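Local atomic coordinates of pilin (Clostridioides difficile, PDB entry 6T8S), a protein that is the major type IV pilin PilA1, the subunit that probably polymerises into the pilus fibres of this bacterium. Residues Leu31-Tyr34 with Ser35-Lys39; Ser97-Leu100 with Leu101-Gly105. All coordinates share one frame; numbering follows the deposited sequence.

Contact 1. Residues Leu31-Tyr34 with Ser35-Lys39; sequences LSYY and SDTNK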
loop_
_atom_site.group_PDB
_atom_site.type_symbol
_atom_site.label_atom_id
_atom_site.label_comp_id
_atom_site.label_asym_id
_atom_site.label_seq_id
_atom_site.Cartn_x
_atom_site.Cartn_y
_atom_site.Cartn_z
ATOM N N LEU A 31 -9.856 8.349 4.167
ATOM C CA LEU A 31 -10.126 9.808 4.275
ATOM C C LEU A 31 -11.447 10.039 5.019
ATOM O O LEU A 31 -11.507 10.987 5.840
ATOM C CB LEU A 31 -10.107 10.433 2.881
ATOM C CG LEU A 31 -8.710 10.688 2.324
ATOM C CD1 LEU A 31 -8.763 10.910 0.827
ATOM C CD2 LEU A 31 -8.045 11.867 3.030
ATOM N N SER A 32 -12.469 9.220 4.736
ATOM C CA SER A 32 -13.790 9.224 5.425
ATOM C C SER A 32 -13.594 9.008 6.931
ATOM O O SER A 32 -14.046 9.857 7.735
ATOM C CB SER A 32 -14.721 8.176 4.873
ATOM O OG SER A 32 -15.233 8.540 3.608
ATOM N N TYR A 33 -12.953 7.897 7.294
ATOM C CA TYR A 33 -12.649 7.546 8.706
ATOM C C TYR A 33 -11.952 8.742 9.362
ATOM O O TYR A 33 -12.344 9.130 10.472
ATOM C CB TYR A 33 -11.822 6.260 8.757
ATOM C CG TYR A 33 -11.425 5.775 10.133
ATOM C CD1 TYR A 33 -10.506 6.472 10.904
ATOM C CD2 TYR A 33 -11.917 4.587 10.639
ATOM C CE1 TYR A 33 -10.116 6.015 12.153
ATOM C CE2 TYR A 33 -11.528 4.110 11.884
ATOM C CZ TYR A 33 -10.617 4.825 12.641
ATOM O OH TYR A 33 -10.224 4.388 13.876
ATOM N N TYR A 34 -10.932 9.300 8.710
ATOM C CA TYR A 34 -10.107 10.403 9.267
ATOM C C TYR A 34 -11.002 11.628 9.511
ATOM O O TYR A 34 -10.946 12.226 10.610
ATOM C CB TYR A 34 -8.948 10.731 8.328
ATOM C CG TYR A 34 -7.973 11.757 8.848
ATOM C CD1 TYR A 34 -7.717 11.897 10.202
ATOM C CD2 TYR A 34 -7.272 12.557 7.970
ATOM C CE1 TYR A 34 -6.799 12.818 10.674
ATOM C CE2 TYR A 34 -6.344 13.482 8.421
ATOM C CZ TYR A 34 -6.113 13.619 9.778
ATOM O OH TYR A 34 -5.202 14.536 10.210
ATOM N N SER A 35 -11.843 11.965 8.534
ATOM C CA SER A 35 -12.790 13.109 8.641
ATOM C C SER A 35 -13.771 12.883 9.800
ATOM O O SER A 35 -14.100 13.868 10.503
ATOM C CB SER A 35 -13.518 13.358 7.348
ATOM O OG SER A 35 -14.298 14.546 7.476
ATOM N N ASP A 36 -14.222 11.652 10.023
ATOM C CA ASP A 36 -15.305 11.349 10.997
ATOM C C ASP A 36 -14.750 11.273 12.424
ATOM O O ASP A 36 -15.485 11.635 13.347
ATOM C CB ASP A 36 -16.043 10.049 10.677
ATOM C CG ASP A 36 -16.800 10.049 9.354
ATOM O OD1 ASP A 36 -16.853 11.121 8.696
ATOM O OD2 ASP A 36 -17.316 8.961 8.987
ATOM N N THR A 37 -13.528 10.768 12.608
ATOM C CA THR A 37 -12.959 10.452 13.948
ATOM C C THR A 37 -11.900 11.480 14.356
ATOM O O THR A 37 -11.584 11.545 15.563
ATOM C CB THR A 37 -12.336 9.052 13.957
ATOM O OG1 THR A 37 -11.199 9.135 13.094
ATOM C CG2 THR A 37 -13.301 7.966 13.527
ATOM N N ASN A 38 -11.327 12.197 13.393
ATOM C CA ASN A 38 -10.165 13.101 13.585
ATOM C C ASN A 38 -8.919 12.286 13.952
ATOM O O ASN A 38 -7.994 12.871 14.546
ATOM C CB ASN A 38 -10.444 14.147 14.667
ATOM C CG ASN A 38 -9.686 15.436 14.451
ATOM O OD1 ASN A 38 -9.361 15.785 13.324
ATOM N ND2 ASN A 38 -9.426 16.165 15.527
ATOM N N LYS A 39 -8.879 10.994 13.617
ATOM C CA LYS A 39 -7.659 10.178 13.823
ATOM C C LYS A 39 -7.420 9.312 12.587
ATOM O O LYS A 39 -8.391 8.890 11.934
ATOM C CB LYS A 39 -7.721 9.406 15.143
ATOM C CG LYS A 39 -8.730 8.277 15.239
ATOM C CD LYS A 39 -8.793 7.688 16.644
ATOM C CE LYS A 39 -9.552 6.377 16.717
ATOM N NZ LYS A 39 -9.127 5.565 17.885
#
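Y33 and T37, one helical turn apart, make the tight part of this contact. The carbonyl oxygen of Y33 takes two bonds from T37: the backbone N of T37 lies 2.9 Å from Y33 O, almost in line with the C=O, while T37 OG1, also at 2.9 Å from Y33 O, comes in above the carbonyl plane. With chi1 at 67°, T37 holds OG1 between its own N and carbonyl carbon, facing Y33 O, and sets its methyl, CG2, over one face of the Y33 ring, 4.1 Å from the centroid in a CH-pi contact. The edge of the same ring meets K39 O, 3.4 Å from Y33 CE1 and near the ring plane; at its outer margin K39 CE comes within 3.5 Å of Y33 OH. K39 O also receives the CA-H of Y34, whose ring packs on the K39 backbone, Y34 CD1 3.5 Å from K39 C. The other side is looser: exposed L31 and S35 meet mainly through S35 N bonding to L31 O. The D36 carboxylate sits beside S32 O without bonding to it; its OD2 has its partner outside the two segments, the hydroxyl of Y56. N38, with positive phi, ends the helix, and T37 OG1 accepts from K39 N at 3.0 Å, closing an ST turn at the C-terminal end of helix 9-37.

Contact 2. Residues Ser97-Leu100 with Leu101-Gly105; sequences SAKL and LSDIG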
loop_
_atom_site.group_PDB
_atom_site.type_symbol
_atom_site.label_atom_id
_atom_site.label_comp_id
_atom_site.label_asym_id
_atom_site.label_seq_id
_atom_site.Cartn_x
_atom_site.Cartn_y
_atom_site.Cartn_z
ATOM N N SER A 97 7.143 -2.007 -11.752
ATOM C CA SER A 97 7.542 -0.817 -10.959
ATOM C C SER A 97 7.277 0.456 -11.766
ATOM O O SER A 97 6.714 1.435 -11.199
ATOM C CB SER A 97 8.987 -0.918 -10.521
ATOM O OG SER A 97 9.131 -1.991 -9.619
ATOM N N ALA A 98 7.672 0.448 -13.041
ATOM C CA ALA A 98 7.517 1.581 -13.977
ATOM C C ALA A 98 6.035 1.956 -14.093
ATOM O O ALA A 98 5.709 3.164 -14.015
ATOM C CB ALA A 98 8.118 1.230 -15.315
ATOM N N LYS A 99 5.156 0.968 -14.248
ATOM C CA LYS A 99 3.708 1.257 -14.400
ATOM C C LYS A 99 3.163 1.845 -13.096
ATOM O O LYS A 99 2.419 2.859 -13.134
ATOM C CB LYS A 99 2.912 0.007 -14.782
ATOM C CG LYS A 99 1.408 0.236 -14.747
ATOM C CD LYS A 99 0.600 -0.836 -15.414
ATOM C CE LYS A 99 -0.893 -0.580 -15.329
ATOM N NZ LYS A 99 -1.290 0.705 -15.965
ATOM N N LEU A 100 3.477 1.212 -11.966
ATOM C CA LEU A 100 2.969 1.654 -10.646
ATOM C C LEU A 100 3.358 3.127 -10.445
ATOM O O LEU A 100 2.486 3.952 -10.083
ATOM C CB LEU A 100 3.529 0.699 -9.582
ATOM C CG LEU A 100 2.883 0.749 -8.208
ATOM C CD1 LEU A 100 1.434 0.283 -8.255
ATOM C CD2 LEU A 100 3.691 -0.105 -7.239
ATOM N N LEU A 101 4.613 3.480 -10.733
ATOM C CA LEU A 101 5.117 4.867 -10.546
ATOM C C LEU A 101 4.472 5.824 -11.555
ATOM O O LEU A 101 4.147 6.953 -11.167
ATOM C CB LEU A 101 6.642 4.871 -10.662
ATOM C CG LEU A 101 7.362 4.394 -9.409
ATOM C CD1 LEU A 101 8.803 4.019 -9.723
ATOM C CD2 LEU A 101 7.304 5.467 -8.330
ATOM N N SER A 102 4.301 5.404 -12.803
ATOM C CA SER A 102 3.646 6.241 -13.843
ATOM C C SER A 102 2.222 6.582 -13.395
ATOM O O SER A 102 1.750 7.688 -13.676
ATOM C CB SER A 102 3.632 5.560 -15.182
ATOM O OG SER A 102 4.933 5.524 -15.721
ATOM N N ASP A 103 1.550 5.644 -12.729
ATOM C CA ASP A 103 0.108 5.782 -12.413
ATOM C C ASP A 103 -0.091 6.559 -11.112
ATOM O O ASP A 103 -1.048 7.347 -11.055
ATOM C CB ASP A 103 -0.575 4.415 -12.427
ATOM C CG ASP A 103 -0.722 3.813 -13.811
ATOM O OD1 ASP A 103 -0.726 4.593 -14.804
ATOM O OD2 ASP A 103 -0.815 2.561 -13.890
ATOM N N ILE A 104 0.752 6.341 -10.099
ATOM C CA ILE A 104 0.596 6.910 -8.735
ATOM C C ILE A 104 1.452 8.186 -8.598
ATOM O O ILE A 104 1.037 9.072 -7.821
ATOM C CB ILE A 104 0.906 5.821 -7.684
ATOM C CG1 ILE A 104 -0.218 4.779 -7.681
ATOM C CG2 ILE A 104 1.159 6.400 -6.296
ATOM C CD1 ILE A 104 0.045 3.585 -6.799
ATOM N N GLY A 105 2.595 8.241 -9.275
ATOM C CA GLY A 105 3.518 9.391 -9.245
ATOM C C GLY A 105 4.502 9.305 -8.094
ATOM O O GLY A 105 4.563 8.261 -7.430
HETATM O O HOH W 1 0.450 3.470 -16.961
#
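The backbone from S97 to I104 is regular alpha helix, L101 N, S102 N, D103 N and I104 N each bonding to the carbonyl four residues back, before G105 leaves it with positive phi. K99 and D103 carry the polar side of the turn. K99 is extended as far as CE and bends only at its last torsion (chi4 60°), which folds the ammonium onto D103: K99 NZ lies 2.8 Å from D103 OD2, a salt bridge made on the syn lone pair of that oxygen. The other oxygen, D103 OD1, takes a water at 2.7 Å, and the same water bonds weakly to K99 NZ, so both carboxylate oxygens are engaged. One residue back along the helix, S102 OG bonds to A98 O at 3.0 Å, approaching that carbonyl from the opposite face to S102 N and giving the oxygen two donors. L100 and I104 run abreast on the apolar side, with L100 CD1 3.9 Å from I104 CD1. Around the turn, K99 and L100 pack on V16 of helix 9-37, where E20 brings a like charge close to D103 OD2; L100 and L101 rest on I109 of strand 109-110, and S97 OG bonds to T126 O.

From the N terminus the chain first runs the long helix 9-37, and contact 1 (31-39) covers its last turns and the first two residues beyond them, where the chain leaves toward P41. It then passes through a long loop and strands 70-75, 78-83 and 90-92 before helix 94-104, most of which, with G105 just after it, makes contact 2 (97-105). Strands 109-110 and 128-138 follow. Neither contact closes a long loop, since each spans one continuous stretch; they stand in series, without nesting or crossing. The centres of contact 1 and contact 2 lie about 27 Å apart. Helix 9-37 itself links them: contact 1 ends it, while contact 2 packs helix 94-104 against its earlier part and against strand 109-110.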